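Local coordinates for protein Cyclase/dehydrase (PDB 5Z8O) that is of unknown function but belongs to the START superfamily, whose helix-grip fold probably lets it bind a lipid or another hydrophobic ligand, at residues S5-V10 and L104-L109; Y69-N74 and E90-I95. One frame throughout, in Å; residues are numbered along the deposited sequence.

Overall arrangement
Both contacts involve the antiparallel sheet of the START-type fold, and their centres lie about 12 Å apart. Contact 1 joins strand 4-10, at one edge of the sheet, to strand 103-113. Contact 2 joins the loop between strands 60-69 and 75-83 to strand 86-97. Strands 103-113 and 86-97 are neighbours, so the contacts meet: Gln106 O lies 2.8 Å from Ser94 N, and Val107 packs on Phe93. Each contact is partly buried. Contact 1 is regular strand pairing, with a largely apolar face under helix 119-144 and a mostly polar outer face. Contact 2 is smaller, with one backbone bond and a proline-arginine touch. It is nested within the chain loop closed by contact 1.

Contact 1 of 2, residues S5-V10 and L104-L109; sequences SKTVEV and LLQVDL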
loop_
_atom_site.group_PDB
_atom_site.type_symbol
_atom_site.label_atom_id
_atom_site.label_comp_id
_atom_site.label_asym_id
_atom_site.label_seq_id
_atom_site.Cartn_x
_atom_site.Cartn_y
_atom_site.Cartn_z
ATOM N N SER B 5 -22.817 10.361 -8.356
ATOM C CA SER B 5 -22.277 11.695 -8.557
ATOM C C SER B 5 -22.838 12.648 -7.518
ATOM O O SER B 5 -23.972 12.494 -7.053
ATOM C CB SER B 5 -22.592 12.223 -9.963
ATOM O OG SER B 5 -21.931 11.457 -10.954
ATOM N N LYS B 6 -22.034 13.649 -7.175
ATOM C CA LYS B 6 -22.440 14.689 -6.245
ATOM C C LYS B 6 -21.871 16.023 -6.697
ATOM O O LYS B 6 -20.678 16.126 -6.997
ATOM C CB LYS B 6 -21.972 14.371 -4.826
ATOM C CG LYS B 6 -22.052 15.555 -3.902
ATOM C CD LYS B 6 -22.579 15.163 -2.550
ATOM C CE LYS B 6 -23.110 16.386 -1.837
ATOM N NZ LYS B 6 -24.597 16.426 -1.859
ATOM N N THR B 7 -22.724 17.041 -6.739
ATOM C CA THR B 7 -22.307 18.410 -7.005
ATOM C C THR B 7 -22.622 19.254 -5.779
ATOM O O THR B 7 -23.728 19.169 -5.233
ATOM C CB THR B 7 -23.014 18.973 -8.240
ATOM O OG1 THR B 7 -22.801 18.096 -9.352
ATOM C CG2 THR B 7 -22.452 20.332 -8.592
ATOM N N VAL B 8 -21.659 20.060 -5.345
ATOM C CA VAL B 8 -21.836 20.919 -4.180
ATOM C C VAL B 8 -21.207 22.277 -4.464
ATOM O O VAL B 8 -20.130 22.364 -5.065
ATOM C CB VAL B 8 -21.238 20.278 -2.907
ATOM C CG1 VAL B 8 -19.762 19.952 -3.101
ATOM C CG2 VAL B 8 -21.440 21.185 -1.702
ATOM N N GLU B 9 -21.898 23.338 -4.055
ATOM C CA GLU B 9 -21.351 24.687 -4.102
ATOM C C GLU B 9 -20.595 24.944 -2.806
ATOM O O GLU B 9 -21.136 24.739 -1.715
ATOM C CB GLU B 9 -22.467 25.718 -4.280
ATOM C CG GLU B 9 -23.101 25.717 -5.659
ATOM C CD GLU B 9 -24.120 26.831 -5.842
ATOM O OE1 GLU B 9 -25.332 26.568 -5.671
ATOM O OE2 GLU B 9 -23.712 27.968 -6.139
ATOM N N VAL B 10 -19.351 25.400 -2.926
ATOM C CA VAL B 10 -18.479 25.605 -1.777
ATOM C C VAL B 10 -18.073 27.070 -1.716
ATOM O O VAL B 10 -17.772 27.685 -2.745
ATOM C CB VAL B 10 -17.232 24.696 -1.842
ATOM C CG1 VAL B 10 -16.405 24.838 -0.581
ATOM C CG2 VAL B 10 -17.637 23.242 -2.050
ATOM N N LEU B 104 -17.817 25.418 -7.776
ATOM C CA LEU B 104 -18.603 24.200 -7.919
ATOM C C LEU B 104 -17.660 23.001 -7.890
ATOM O O LEU B 104 -16.711 22.933 -8.681
ATOM C CB LEU B 104 -19.412 24.235 -9.217
ATOM C CG LEU B 104 -20.367 23.079 -9.522
ATOM C CD1 LEU B 104 -21.572 23.583 -10.292
ATOM C CD2 LEU B 104 -19.672 21.976 -10.310
ATOM N N LEU B 105 -17.905 22.076 -6.964
ATOM C CA LEU B 105 -17.180 20.813 -6.900
ATOM C C LEU B 105 -18.050 19.691 -7.454
ATOM O O LEU B 105 -19.156 19.454 -6.957
ATOM C CB LEU B 105 -16.754 20.491 -5.469
ATOM C CG LEU B 105 -16.074 19.124 -5.343
ATOM C CD1 LEU B 105 -14.698 19.116 -6.004
ATOM C CD2 LEU B 105 -15.985 18.694 -3.894
ATOM N N GLN B 106 -17.552 19.010 -8.483
ATOM C CA GLN B 106 -18.232 17.875 -9.092
ATOM C C GLN B 106 -17.439 16.611 -8.789
ATOM O O GLN B 106 -16.264 16.516 -9.153
ATOM C CB GLN B 106 -18.369 18.070 -10.603
ATOM C CG GLN B 106 -18.887 16.848 -11.339
ATOM C CD GLN B 106 -20.273 16.460 -10.889
ATOM O OE1 GLN B 106 -21.099 17.320 -10.590
ATOM N NE2 GLN B 106 -20.536 15.159 -10.826
ATOM N N VAL B 107 -18.070 15.652 -8.116
ATOM C CA VAL B 107 -17.419 14.398 -7.743
ATOM C C VAL B 107 -18.212 13.245 -8.342
ATOM O O VAL B 107 -19.422 13.128 -8.107
ATOM C CB VAL B 107 -17.295 14.241 -6.218
ATOM C CG1 VAL B 107 -16.375 13.072 -5.885
ATOM C CG2 VAL B 107 -16.772 15.521 -5.594
ATOM N N ASP B 108 -17.535 12.400 -9.116
ATOM C CA ASP B 108 -18.092 11.145 -9.601
ATOM C C ASP B 108 -17.369 9.988 -8.926
ATOM O O ASP B 108 -16.142 10.005 -8.803
ATOM C CB ASP B 108 -17.956 11.016 -11.119
ATOM C CG ASP B 108 -18.684 12.109 -11.863
ATOM O OD1 ASP B 108 -18.260 12.434 -12.990
ATOM O OD2 ASP B 108 -19.676 12.645 -11.328
ATOM N N LEU B 109 -18.123 8.977 -8.498
ATOM C CA LEU B 109 -17.544 7.820 -7.828
ATOM C C LEU B 109 -18.134 6.545 -8.413
ATOM O O LEU B 109 -19.355 6.365 -8.415
ATOM C CB LEU B 109 -17.783 7.886 -6.320
ATOM C CG LEU B 109 -17.298 6.678 -5.523
ATOM C CD1 LEU B 109 -15.767 6.635 -5.498
ATOM C CD2 LEU B 109 -17.868 6.708 -4.115
#
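Asp108 OD2 is gripped by two donors: Ser5 OG from the other strand at 2.6 Å, and Gln106 NE2 from its own strand at 2.7 Å. The Ser5 bond is the firm one, as the Gln106 amide is placed less surely in the model. Ser5 OG sits well above the carboxylate plane, 51° out. The amide comes on the syn side, tilted to the other face, in a bent bond. The site lies on the outer face of an antiparallel strand pair at the edge of the START-type sheet. Gln106 reaches Asp108 because its chain bends at chi2 (62°).

The backbones are joined at two hydrogen-bonded pairs. Lys6 pairs with Val107, and Lys6 N to Val107 O is 2.8 Å. Val8 pairs with Leu105, and Leu105 N to Val8 O is 2.9 Å. Between them, Thr7 CA gives a CA-H...O contact to Leu105 O.

Val8 CG1 rests alongside Leu105 CB at 3.9 Å, both side chains directed to the face that helix 119-144 covers. Leu105 touches Leu137 there, and Lys6 NZ makes a salt bridge with Glu131. On the outer face, Thr7 CG2 stands anti to the backbone N and meets Leu104 CG at 3.6 Å.

Contact 2 of 2, residues Y69-N74 and E90-I95; sequences YYPAEN and EQRFSI
Asn74 meets Ile95 with its CG turned in between the main-chain N and C (chi1 60°), and Arg92 meets Pro71 through a chain that is extended until it turns at chi3 (-52°). The first torsion sets Asn74 ND2 in contact with Ile95 O, at 3.6 Å. The second carries the Arg92 guanidinium to Pro71. The contact is where the loop joining antiparallel strands 60-69 and 75-83 of the START-type sheet meets strand 86-97. Asn74 is the last loop residue before strand 75-83, which then pairs with strand 86-97.

A single hydrogen bond crosses between the segments. Ile95 N donates to Asn74 O at 3.1 Å, with an N-H...O angle of 161°. The donor lies in the carbonyl plane. The same oxygen receives a CA-H...O contact from Ser94 CA at 3.5 Å. Asn74 O thus faces two successive residues of the strand. Beside this bond, Asn74 CB touches Ile95 O at 3.3 Å. The backbone bond of Phe93 with Ile76 continues the pairing further along.

The side chain of Ile95 is buried against helix 14-22, where it touches Ala14, Ile17 and Thr18. Phe93 reaches Val21 of the same helix. Arg92 and Ser94 alternate with them along the strand and belong to its other face. Ser94 touches Gln106 and Gln75 there.

At the other end of the loop contact, Pro71 and the Arg92 chain pass alongside, running opposite ways. NH1 is hydrogen-bonded to Gln75 OE1, and Arg92 makes a cation-pi contact with Phe77. These partners probably help to hold the arginine head beside the exposed proline. Pro71 CG approaches it obliquely and comes within 3.5 Å of Arg92 NH1, with Pro71 CB a little farther off.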
loop_
_atom_site.group_PDB
_atom_site.type_symbol
_atom_site.label_atom_id
_atom_site.label_comp_id
_atom_site.label_asym_id
_atom_site.label_seq_id
_atom_site.Cartn_x
_atom_site.Cartn_y
_atom_site.Cartn_z
ATOM N N TYR B 69 -4.314 10.539 -11.455
ATOM C CA TYR B 69 -4.178 11.113 -12.782
ATOM C C TYR B 69 -4.714 12.533 -12.765
ATOM O O TYR B 69 -5.501 12.912 -11.897
ATOM C CB TYR B 69 -4.933 10.292 -13.836
ATOM C CG TYR B 69 -4.528 8.842 -13.876
ATOM C CD1 TYR B 69 -5.183 7.896 -13.094
ATOM C CD2 TYR B 69 -3.486 8.416 -14.687
ATOM C CE1 TYR B 69 -4.814 6.566 -13.124
ATOM C CE2 TYR B 69 -3.107 7.088 -14.723
ATOM C CZ TYR B 69 -3.776 6.167 -13.941
ATOM O OH TYR B 69 -3.404 4.844 -13.971
ATOM N N TYR B 70 -4.260 13.322 -13.733
ATOM C CA TYR B 70 -4.667 14.717 -13.870
ATOM C C TYR B 70 -5.134 14.871 -15.310
ATOM O O TYR B 70 -4.418 15.425 -16.155
ATOM C CB TYR B 70 -3.515 15.651 -13.501
ATOM C CG TYR B 70 -2.956 15.327 -12.133
ATOM C CD1 TYR B 70 -3.545 15.830 -10.979
ATOM C CD2 TYR B 70 -1.861 14.481 -11.993
ATOM C CE1 TYR B 70 -3.043 15.519 -9.730
ATOM C CE2 TYR B 70 -1.354 14.163 -10.747
ATOM C CZ TYR B 70 -1.949 14.685 -9.620
ATOM O OH TYR B 70 -1.451 14.372 -8.380
ATOM N N PRO B 71 -6.346 14.396 -15.619
ATOM C CA PRO B 71 -6.796 14.369 -17.021
ATOM C C PRO B 71 -6.990 15.745 -17.625
ATOM O O PRO B 71 -6.820 15.905 -18.839
ATOM C CB PRO B 71 -8.114 13.583 -16.954
ATOM C CG PRO B 71 -8.561 13.707 -15.538
ATOM C CD PRO B 71 -7.323 13.773 -14.710
ATOM N N ALA B 72 -7.364 16.735 -16.820
ATOM C CA ALA B 72 -7.575 18.094 -17.291
ATOM C C ALA B 72 -7.112 19.047 -16.201
ATOM O O ALA B 72 -6.896 18.650 -15.054
ATOM C CB ALA B 72 -9.043 18.341 -17.656
ATOM N N GLU B 73 -6.951 20.319 -16.574
ATOM C CA GLU B 73 -6.315 21.281 -15.675
ATOM C C GLU B 73 -7.085 21.454 -14.372
ATOM O O GLU B 73 -6.496 21.823 -13.350
ATOM C CB GLU B 73 -6.163 22.631 -16.375
ATOM C CG GLU B 73 -4.784 22.867 -16.967
ATOM C CD GLU B 73 -4.422 24.343 -17.025
ATOM O OE1 GLU B 73 -4.022 24.819 -18.113
ATOM O OE2 GLU B 73 -4.540 25.025 -15.981
ATOM N N ASN B 74 -8.389 21.190 -14.383
ATOM C CA ASN B 74 -9.234 21.360 -13.208
ATOM C C ASN B 74 -9.689 20.034 -12.615
ATOM O O ASN B 74 -10.615 20.018 -11.797
ATOM C CB ASN B 74 -10.456 22.204 -13.568
ATOM C CG ASN B 74 -11.293 21.571 -14.663
ATOM O OD1 ASN B 74 -10.771 20.858 -15.523
ATOM N ND2 ASN B 74 -12.598 21.822 -14.636
ATOM N N GLU B 90 -13.086 4.264 -8.864
ATOM C CA GLU B 90 -12.652 5.358 -9.720
ATOM C C GLU B 90 -13.391 6.621 -9.303
ATOM O O GLU B 90 -14.627 6.652 -9.321
ATOM C CB GLU B 90 -12.913 5.023 -11.187
ATOM C CG GLU B 90 -12.119 3.818 -11.671
ATOM C CD GLU B 90 -12.401 3.481 -13.121
ATOM O OE1 GLU B 90 -13.229 4.182 -13.739
ATOM O OE2 GLU B 90 -11.817 2.501 -13.631
ATOM N N GLN B 91 -12.639 7.645 -8.899
ATOM C CA GLN B 91 -13.216 8.875 -8.370
ATOM C C GLN B 91 -12.630 10.075 -9.099
ATOM O O GLN B 91 -11.407 10.199 -9.213
ATOM C CB GLN B 91 -12.972 8.996 -6.864
ATOM C CG GLN B 91 -13.651 10.202 -6.238
ATOM C CD GLN B 91 -13.739 10.105 -4.732
ATOM O OE1 GLN B 91 -14.830 10.090 -4.166
ATOM N NE2 GLN B 91 -12.588 10.048 -4.073
ATOM N N ARG B 92 -13.500 10.952 -9.599
ATOM C CA ARG B 92 -13.087 12.130 -10.352
ATOM C C ARG B 92 -13.574 13.389 -9.647
ATOM O O ARG B 92 -14.768 13.514 -9.352
ATOM C CB ARG B 92 -13.630 12.072 -11.786
ATOM C CG ARG B 92 -13.163 13.192 -12.689
ATOM C CD ARG B 92 -13.840 13.101 -14.050
ATOM N NE ARG B 92 -13.691 11.764 -14.620
ATOM C CZ ARG B 92 -12.689 11.387 -15.410
ATOM N NH1 ARG B 92 -11.734 12.248 -15.735
ATOM N NH2 ARG B 92 -12.643 10.147 -15.874
ATOM N N PHE B 93 -12.651 14.311 -9.365
ATOM C CA PHE B 93 -12.974 15.636 -8.842
ATOM C C PHE B 93 -12.810 16.673 -9.944
ATOM O O PHE B 93 -11.762 16.724 -10.592
ATOM C CB PHE B 93 -12.076 16.020 -7.663
ATOM C CG PHE B 93 -12.162 15.091 -6.494
ATOM C CD1 PHE B 93 -11.289 14.022 -6.372
ATOM C CD2 PHE B 93 -13.101 15.301 -5.497
ATOM C CE1 PHE B 93 -11.360 13.173 -5.284
ATOM C CE2 PHE B 93 -13.179 14.455 -4.409
ATOM C CZ PHE B 93 -12.306 13.390 -4.302
ATOM N N SER B 94 -13.835 17.505 -10.143
ATOM C CA SER B 94 -13.790 18.612 -11.094
ATOM C C SER B 94 -14.122 19.911 -10.367
ATOM O O SER B 94 -15.166 20.006 -9.711
ATOM C CB SER B 94 -14.754 18.376 -12.256
ATOM O OG SER B 94 -14.397 17.203 -12.969
ATOM N N ILE B 95 -13.223 20.890 -10.458
ATOM C CA ILE B 95 -13.330 22.156 -9.733
ATOM C C ILE B 95 -13.578 23.283 -10.733
ATOM O O ILE B 95 -12.703 23.602 -11.548
ATOM C CB ILE B 95 -12.072 22.420 -8.895
ATOM C CG1 ILE B 95 -11.972 21.379 -7.779
ATOM C CG2 ILE B 95 -12.092 23.831 -8.322
ATOM C CD1 ILE B 95 -10.586 21.227 -7.199
#